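Local coordinates for alpha-actinin-like protein 1 (Schizosaccharomyces pombe, PDB 5BVR) that binds actin filaments and helps form and organise the actin ring in cytokinesis and septation, represented here by its N-terminal actin-binding domain of two calponin-homology domains, at residues D119-E123 against G124-K128; E72-N75 against K76-Y80; D171-Y175 against N176-K180. One frame throughout, in Å; residues are numbered along the deposited sequence.

Contact 1: residues D119-E123 against G124-K128; sequences DINEE and GLTAK
Residues 120-123 and 124-127 run back against each other, their end-to-end directions 153° apart, with Asn121 opposite Thr126 as a non-hydrogen-bonded pair and Glu122 opposite Leu125 as a hydrogen-bonded pair. The latter is joined in both directions: Glu122 N reaches Leu125 O at 2.9 Å, lying in its carbonyl plane, whereas Leu125 N, also 2.9 Å from Glu122 O, stands well above that carbonyl's plane. One step towards the open end, Ala127 N donates to Ile120 O at 3.0 Å, and Thr126 CA makes a CA-H...O contact with the same oxygen at 3.1 Å. The reversal itself falls on Glu123 and Gly124, both at positive phi; a CB on Gly124 would lie only 2.5 Å from Glu123 O, consistent with glycine at this position of a type I' turn. Asn121 adds a bent side-chain bond to the turn. Its CG stands opposite the backbone N (chi1 -168°), and this carries OD1 to the turn, where it accepts Gly124 N at 3.2 Å, the donor tilted 18° from the amide carbonyl plane. Its ND2 meets the methyl CG2 of Thr126 at 3.7 Å, the two side chains crossing at a slant. Glu122 and Leu125 project from the other face. There Glu122 reaches Trp134 and Leu125 reaches Leu133, both on helix 127-138, and Glu123 OE2 forms a salt bridge with Arg137 of that helix. At the base, the buried Ile120 packs on Phe228 and His229 of helix 217-234. Two paired strands closed by a type I' turn from Glu122 to Leu125 make a classic two-residue beta hairpin, here set in the connection from helix 101-117 to helix 127-138 of the tandem calponin-homology domains.

Contact 2: residues E72-N75 against K76-Y80; sequences ENVN and KALEY
Val74 and Leu78 lie side by side and point the same way, one helical turn apart on helix 67-83 of the first calponin-homology domain. Their branches meet through Val74 CG1 and Leu78 CD1, 4.1 Å apart. A chi1 of 173° makes the Val74 CG1 methyl lean along the helix towards Leu78. Both residues also touch Ile96 of helix 93-97, inside the region 88-112 assigned to actin binding, so this apolar pair joins two helices of the domain. Beneath it the backbone follows the i to i+4 pattern of an alpha helix, with Leu78 N donating to Val74 O at 2.9 Å and 162°.

Asn75 and Glu79 form a second pair lying side by side, but a polar one. The amide and carboxylate planes are turned 43° from each other, and Asn75 OD1 lies 4.1 Å from Glu79 OE2, with no direct bond between these two acceptors. Water links the two oxygens: one molecule donates to both, and a second does likewise with a weak bond to the carboxylate. Other polar side chains, among them Asn73 and Lys76, face other parts of the domain. Asn73 ND2 is held by the backbone oxygens of Asn61 and Asp41, and Lys76 NZ by that of Leu57. In the stronger of the two water bridges, the water oxygen lies 2.6 Å from Asn75 OD1 and 3.2 Å from Glu79 OE2.

Contact 3: residues D171-Y175 against N176-K180; sequences DLLDY and NKLDK
The backbone oxygen of Tyr175 is gripped twice, by Leu178 N at 3.1 Å, which stands 61° out of the carbonyl plane, and by a water at 2.8 Å. That water also donates to Leu178 O and accepts from Lys180 NZ at 2.6 Å, so three groups hold it. With Lys177 N donating to Asp174 O at 3.1 Å, a second i to i+3 bond, the arrangement is a short 3-10 turn in the loop between helices 159-168 and 183-198 of the second calponin-homology domain, entered through an inverse gamma turn centred on Asp174.

The Tyr175 ring meets Tyr142 edge-to-face and touches Leu159 and Ala163. Tyr175 CD1 lies 3.9 Å from Leu178 CD1, which sits obliquely to the ring, and the bent Lys180 chain passes its CE 3.6 Å from Tyr175 OH. Were the ring cut back to an alanine, Tyr142 is likely to lose its edge-to-face partner and a gap to open beside Leu178 and Lys180 CE. Leu178 CD1 is also met by Leu173 CD2. A second water donates to Asp174 OD1 at 2.7 Å and accepts from Asn176 N at 3.0 Å.

The three contacts follow one another along the chain: contact 2 belongs to the first calponin-homology domain, contact 3 to the second, and contact 1 to the hairpin from helix 101-117 into helix 127-138. Their centres agree with this order. Contact 1 lies about 30 Å from contact 2 and about 29 Å from contact 3, while contacts 2 and 3 are about 48 Å apart, on opposite sides of the chain's centre. None touches another. A bound zinc ion lies about 11 Å from the Glu122 side chain of contact 1, and one about 12 Å from the side chain of Leu173 in contact 3. The zinc ligands His168, Asp235, Asp216 and Arg218 lie outside all three.

Contact 1: residues D119-E123 against G124-K128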
loop_
_atom_site.group_PDB
_atom_site.type_symbol
_atom_site.label_atom_id
_atom_site.label_comp_id
_atom_site.label_asym_id
_atom_site.label_seq_id
_atom_site.Cartn_x
_atom_site.Cartn_y
_atom_site.Cartn_z
ATOM N N ASP A 119 -1.022 -0.086 12.815
ATOM C CA ASP A 119 -0.516 0.853 13.826
ATOM C C ASP A 119 -1.060 2.272 13.648
ATOM O O ASP A 119 -0.811 3.151 14.481
ATOM C CB ASP A 119 1.013 0.905 13.803
ATOM C CG ASP A 119 1.536 1.806 12.714
ATOM O OD1 ASP A 119 1.602 1.350 11.553
ATOM O OD2 ASP A 119 1.868 2.976 13.011
ATOM N N ILE A 120 -1.781 2.514 12.557
ATOM C CA ILE A 120 -2.417 3.821 12.356
ATOM C C ILE A 120 -3.400 4.049 13.491
ATOM O O ILE A 120 -4.166 3.173 13.835
ATOM C CB ILE A 120 -3.093 3.895 10.976
ATOM C CG1 ILE A 120 -2.044 3.772 9.873
ATOM C CG2 ILE A 120 -3.908 5.179 10.830
ATOM C CD1 ILE A 120 -2.563 3.768 8.477
ATOM N N ASN A 121 -3.361 5.238 14.095
ATOM C CA ASN A 121 -4.210 5.559 15.244
ATOM C C ASN A 121 -4.734 6.984 15.097
ATOM O O ASN A 121 -3.965 7.897 14.788
ATOM C CB ASN A 121 -3.411 5.413 16.550
ATOM C CG ASN A 121 -4.289 5.437 17.798
ATOM O OD1 ASN A 121 -5.105 6.340 17.987
ATOM N ND2 ASN A 121 -4.118 4.437 18.662
ATOM N N GLU A 122 -6.036 7.166 15.293
ATOM C CA GLU A 122 -6.639 8.498 15.353
ATOM C C GLU A 122 -7.759 8.438 16.375
ATOM O O GLU A 122 -8.652 7.614 16.266
ATOM C CB GLU A 122 -7.189 8.908 13.964
ATOM C CG GLU A 122 -8.059 10.164 13.946
ATOM C CD GLU A 122 -7.279 11.449 14.102
ATOM O OE1 GLU A 122 -6.036 11.428 13.994
ATOM O OE2 GLU A 122 -7.921 12.500 14.355
ATOM N N GLU A 123 -7.700 9.309 17.398
ATOM C CA GLU A 123 -8.750 9.399 18.426
ATOM C C GLU A 123 -9.040 8.040 19.070
ATOM O O GLU A 123 -10.158 7.776 19.502
ATOM C CB GLU A 123 -10.033 10.042 17.880
ATOM C CG GLU A 123 -9.859 11.507 17.468
ATOM C CD GLU A 123 -11.150 12.190 17.078
ATOM O OE1 GLU A 123 -12.220 11.550 17.115
ATOM O OE2 GLU A 123 -11.091 13.387 16.742
ATOM N N GLY A 124 -8.011 7.195 19.162
ATOM C CA GLY A 124 -8.159 5.909 19.805
ATOM C C GLY A 124 -8.679 4.803 18.912
ATOM O O GLY A 124 -8.735 3.647 19.328
ATOM N N LEU A 125 -9.058 5.156 17.690
ATOM C CA LEU A 125 -9.378 4.151 16.682
ATOM C C LEU A 125 -8.102 3.735 15.996
ATOM O O LEU A 125 -7.219 4.544 15.788
ATOM C CB LEU A 125 -10.326 4.710 15.625
ATOM C CG LEU A 125 -11.712 5.167 16.087
ATOM C CD1 LEU A 125 -12.581 5.455 14.871
ATOM C CD2 LEU A 125 -12.363 4.128 17.020
ATOM N N THR A 126 -8.030 2.466 15.601
ATOM C CA THR A 126 -6.812 1.939 14.986
ATOM C C THR A 126 -7.100 1.326 13.637
ATOM O O THR A 126 -8.257 1.072 13.278
ATOM C CB THR A 126 -6.122 0.878 15.861
ATOM O OG1 THR A 126 -6.981 -0.251 15.997
ATOM C CG2 THR A 126 -5.806 1.421 17.232
ATOM N N ALA A 127 -6.032 1.052 12.902
ATOM C CA ALA A 127 -6.127 0.311 11.651
ATOM C C ALA A 127 -7.077 0.978 10.647
ATOM O O ALA A 127 -7.043 2.198 10.484
ATOM C CB ALA A 127 -6.512 -1.148 11.936
ATOM N N LYS A 128 -7.929 0.200 9.981
ATOM C CA LYS A 128 -8.769 0.765 8.930
ATOM C C LYS A 128 -9.665 1.882 9.478
ATOM O O LYS A 128 -9.782 2.937 8.865
ATOM C CB LYS A 128 -9.611 -0.325 8.280
ATOM C CG LYS A 128 -10.513 0.190 7.188
ATOM C CD LYS A 128 -11.264 -0.977 6.551
ATOM C CE LYS A 128 -12.021 -0.534 5.337
ATOM N NZ LYS A 128 -12.705 -1.717 4.730
#

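Contact 2: residues E72-N75 against K76-Y80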
loop_
_atom_site.group_PDB
_atom_site.type_symbol
_atom_site.label_atom_id
_atom_site.label_comp_id
_atom_site.label_asym_id
_atom_site.label_seq_id
_atom_site.Cartn_x
_atom_site.Cartn_y
_atom_site.Cartn_z
ATOM N N GLU A 72 11.460 -24.629 1.364
ATOM C CA GLU A 72 12.021 -24.316 2.675
ATOM C C GLU A 72 11.989 -22.817 2.940
ATOM O O GLU A 72 11.601 -22.376 4.033
ATOM C CB GLU A 72 13.469 -24.823 2.801
ATOM C CG GLU A 72 13.620 -26.302 3.041
ATOM C CD GLU A 72 15.078 -26.722 3.043
ATOM O OE1 GLU A 72 15.958 -25.842 2.934
ATOM O OE2 GLU A 72 15.336 -27.932 3.132
ATOM N N ASN A 73 12.413 -22.036 1.949
ATOM C CA ASN A 73 12.418 -20.580 2.089
ATOM C C ASN A 73 11.020 -20.047 2.312
ATOM O O ASN A 73 10.791 -19.251 3.216
ATOM C CB ASN A 73 13.032 -19.862 0.877
ATOM C CG ASN A 73 14.551 -19.991 0.805
ATOM O OD1 ASN A 73 15.205 -20.439 1.748
ATOM N ND2 ASN A 73 15.112 -19.559 -0.306
ATOM N N VAL A 74 10.072 -20.488 1.499
ATOM C CA VAL A 74 8.735 -19.962 1.637
ATOM C C VAL A 74 8.130 -20.368 2.987
ATOM O O VAL A 74 7.444 -19.568 3.635
ATOM C CB VAL A 74 7.846 -20.414 0.463
ATOM C CG1 VAL A 74 6.420 -20.008 0.702
ATOM C CG2 VAL A 74 8.328 -19.808 -0.831
ATOM N N ASN A 75 8.379 -21.608 3.401
ATOM C CA ASN A 75 7.866 -22.092 4.666
ATOM C C ASN A 75 8.434 -21.246 5.820
ATOM O O ASN A 75 7.714 -20.917 6.755
ATOM C CB ASN A 75 8.192 -23.573 4.843
ATOM C CG ASN A 75 7.580 -24.165 6.088
ATOM O OD1 ASN A 75 6.364 -24.259 6.215
ATOM N ND2 ASN A 75 8.429 -24.584 7.015
ATOM N N LYS A 76 9.712 -20.879 5.729
ATOM C CA LYS A 76 10.315 -19.980 6.722
ATOM C C LYS A 76 9.530 -18.673 6.817
ATOM O O LYS A 76 9.201 -18.209 7.908
ATOM C CB LYS A 76 11.775 -19.695 6.347
ATOM C CG LYS A 76 12.501 -18.768 7.273
ATOM C CD LYS A 76 13.936 -18.622 6.811
ATOM C CE LYS A 76 14.682 -17.591 7.600
ATOM N NZ LYS A 76 15.011 -18.138 8.940
ATOM N N ALA A 77 9.218 -18.090 5.666
ATOM C CA ALA A 77 8.451 -16.849 5.632
ATOM C C ALA A 77 7.074 -17.024 6.251
ATOM O O ALA A 77 6.635 -16.187 7.039
ATOM C CB ALA A 77 8.322 -16.368 4.213
ATOM N N LEU A 78 6.379 -18.087 5.858
ATOM C CA LEU A 78 5.022 -18.301 6.338
ATOM C C LEU A 78 5.024 -18.543 7.833
ATOM O O LEU A 78 4.148 -18.035 8.538
ATOM C CB LEU A 78 4.340 -19.445 5.578
ATOM C CG LEU A 78 4.176 -19.256 4.067
ATOM C CD1 LEU A 78 3.413 -20.427 3.476
ATOM C CD2 LEU A 78 3.479 -17.966 3.738
ATOM N N GLU A 79 6.010 -19.279 8.326
ATOM C CA GLU A 79 6.076 -19.536 9.752
ATOM C C GLU A 79 6.323 -18.231 10.504
ATOM O O GLU A 79 5.722 -18.014 11.566
ATOM C CB GLU A 79 7.139 -20.596 10.067
ATOM C CG GLU A 79 6.692 -22.003 9.665
ATOM C CD GLU A 79 5.372 -22.406 10.315
ATOM O OE1 GLU A 79 5.211 -22.176 11.537
ATOM O OE2 GLU A 79 4.492 -22.932 9.599
ATOM N N TYR A 80 7.157 -17.342 9.958
ATOM C CA TYR A 80 7.372 -16.035 10.594
ATOM C C TYR A 80 6.054 -15.251 10.665
ATOM O O TYR A 80 5.683 -14.703 11.708
ATOM C CB TYR A 80 8.444 -15.232 9.859
ATOM C CG TYR A 80 8.560 -13.829 10.401
ATOM C CD1 TYR A 80 9.259 -13.572 11.576
ATOM C CD2 TYR A 80 7.924 -12.771 9.768
ATOM C CE1 TYR A 80 9.340 -12.296 12.083
ATOM C CE2 TYR A 80 8.004 -11.489 10.267
ATOM C CZ TYR A 80 8.714 -11.260 11.423
ATOM O OH TYR A 80 8.781 -9.969 11.913
HETATM O O HOH W 1 4.155 -22.959 6.443
HETATM O O HOH W 2 5.376 -25.845 8.201
#

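Contact 3: residues D171-Y175 against N176-K180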
loop_
_atom_site.group_PDB
_atom_site.type_symbol
_atom_site.label_atom_id
_atom_site.label_comp_id
_atom_site.label_asym_id
_atom_site.label_seq_id
_atom_site.Cartn_x
_atom_site.Cartn_y
_atom_site.Cartn_z
ATOM N N ASP A 171 0.619 25.955 1.012
ATOM C CA ASP A 171 1.538 26.547 0.060
ATOM C C ASP A 171 1.800 25.674 -1.170
ATOM O O ASP A 171 2.246 26.196 -2.197
ATOM C CB ASP A 171 2.873 26.850 0.747
ATOM C CG ASP A 171 3.513 25.622 1.341
ATOM O OD1 ASP A 171 2.904 25.007 2.251
ATOM O OD2 ASP A 171 4.639 25.291 0.915
ATOM N N LEU A 172 1.502 24.368 -1.094
ATOM C CA LEU A 172 1.842 23.442 -2.188
ATOM C C LEU A 172 0.736 23.249 -3.223
ATOM O O LEU A 172 0.993 22.895 -4.375
ATOM C CB LEU A 172 2.199 22.062 -1.642
ATOM C CG LEU A 172 3.576 21.936 -1.007
ATOM C CD1 LEU A 172 3.757 20.508 -0.531
ATOM C CD2 LEU A 172 4.693 22.337 -1.981
ATOM N N LEU A 173 -0.499 23.468 -2.808
ATOM C CA LEU A 173 -1.635 23.130 -3.650
ATOM C C LEU A 173 -2.723 24.108 -3.273
ATOM O O LEU A 173 -3.248 24.033 -2.166
ATOM C CB LEU A 173 -2.060 21.671 -3.397
ATOM C CG LEU A 173 -2.964 20.996 -4.442
ATOM C CD1 LEU A 173 -2.945 19.478 -4.292
ATOM C CD2 LEU A 173 -4.372 21.472 -4.336
ATOM N N ASP A 174 -3.027 25.034 -4.179
ATOM C CA ASP A 174 -4.084 26.023 -3.987
ATOM C C ASP A 174 -5.457 25.435 -4.311
ATOM O O ASP A 174 -5.955 25.559 -5.437
ATOM C CB ASP A 174 -3.818 27.251 -4.860
ATOM C CG ASP A 174 -4.789 28.385 -4.599
ATOM O OD1 ASP A 174 -5.770 28.186 -3.850
ATOM O OD2 ASP A 174 -4.571 29.483 -5.158
ATOM N N TYR A 175 -6.078 24.841 -3.302
ATOM C CA TYR A 175 -7.318 24.089 -3.467
ATOM C C TYR A 175 -8.465 24.934 -4.043
ATOM O O TYR A 175 -9.228 24.478 -4.896
ATOM C CB TYR A 175 -7.728 23.519 -2.110
ATOM C CG TYR A 175 -8.938 22.639 -2.167
ATOM C CD1 TYR A 175 -8.813 21.278 -2.425
ATOM C CD2 TYR A 175 -10.211 23.160 -1.997
ATOM C CE1 TYR A 175 -9.916 20.466 -2.494
ATOM C CE2 TYR A 175 -11.319 22.366 -2.059
ATOM C CZ TYR A 175 -11.174 21.017 -2.311
ATOM O OH TYR A 175 -12.291 20.231 -2.383
ATOM N N ASN A 176 -8.589 26.167 -3.567
ATOM C CA ASN A 176 -9.702 27.011 -3.977
ATOM C C ASN A 176 -9.627 27.455 -5.434
ATOM O O ASN A 176 -10.631 27.880 -6.005
ATOM C CB ASN A 176 -9.802 28.211 -3.045
ATOM C CG ASN A 176 -10.087 27.796 -1.623
ATOM O OD1 ASN A 176 -10.896 26.897 -1.383
ATOM N ND2 ASN A 176 -9.404 28.423 -0.669
ATOM N N LYS A 177 -8.449 27.327 -6.034
ATOM C CA LYS A 177 -8.258 27.680 -7.437
ATOM C C LYS A 177 -8.513 26.499 -8.390
ATOM O O LYS A 177 -8.545 26.680 -9.601
ATOM C CB LYS A 177 -6.845 28.234 -7.642
ATOM C CG LYS A 177 -6.782 29.736 -7.876
ATOM C CD LYS A 177 -7.129 30.092 -9.322
ATOM C CE LYS A 177 -6.948 31.584 -9.599
ATOM N NZ LYS A 177 -6.884 31.883 -11.059
ATOM N N LEU A 178 -8.691 25.289 -7.855
ATOM C CA LEU A 178 -8.980 24.136 -8.700
ATOM C C LEU A 178 -10.310 24.265 -9.412
ATOM O O LEU A 178 -11.264 24.809 -8.863
ATOM C CB LEU A 178 -9.018 22.847 -7.869
ATOM C CG LEU A 178 -7.759 22.482 -7.096
ATOM C CD1 LEU A 178 -8.040 21.279 -6.239
ATOM C CD2 LEU A 178 -6.619 22.200 -8.047
ATOM N N ASP A 179 -10.361 23.731 -10.632
ATOM C CA ASP A 179 -11.614 23.499 -11.316
ATOM C C ASP A 179 -12.098 22.153 -10.797
ATOM O O ASP A 179 -11.564 21.112 -11.186
ATOM C CB ASP A 179 -11.385 23.465 -12.821
ATOM C CG ASP A 179 -12.587 22.940 -13.593
ATOM O OD1 ASP A 179 -13.677 22.734 -13.001
ATOM O OD2 ASP A 179 -12.426 22.736 -14.814
ATOM N N LYS A 180 -13.063 22.183 -9.882
ATOM C CA LYS A 180 -13.505 20.979 -9.188
ATOM C C LYS A 180 -14.067 19.928 -10.135
ATOM O O LYS A 180 -14.141 18.746 -9.779
ATOM C CB LYS A 180 -14.536 21.324 -8.099
ATOM C CG LYS A 180 -13.963 22.069 -6.898
ATOM C CD LYS A 180 -14.836 21.908 -5.647
ATOM C CE LYS A 180 -14.164 22.508 -4.409
ATOM N NZ LYS A 180 -13.840 23.968 -4.598
HETATM O O HOH W 3 -6.877 27.439 -1.517
HETATM O O HOH W 4 -11.803 24.471 -6.105
#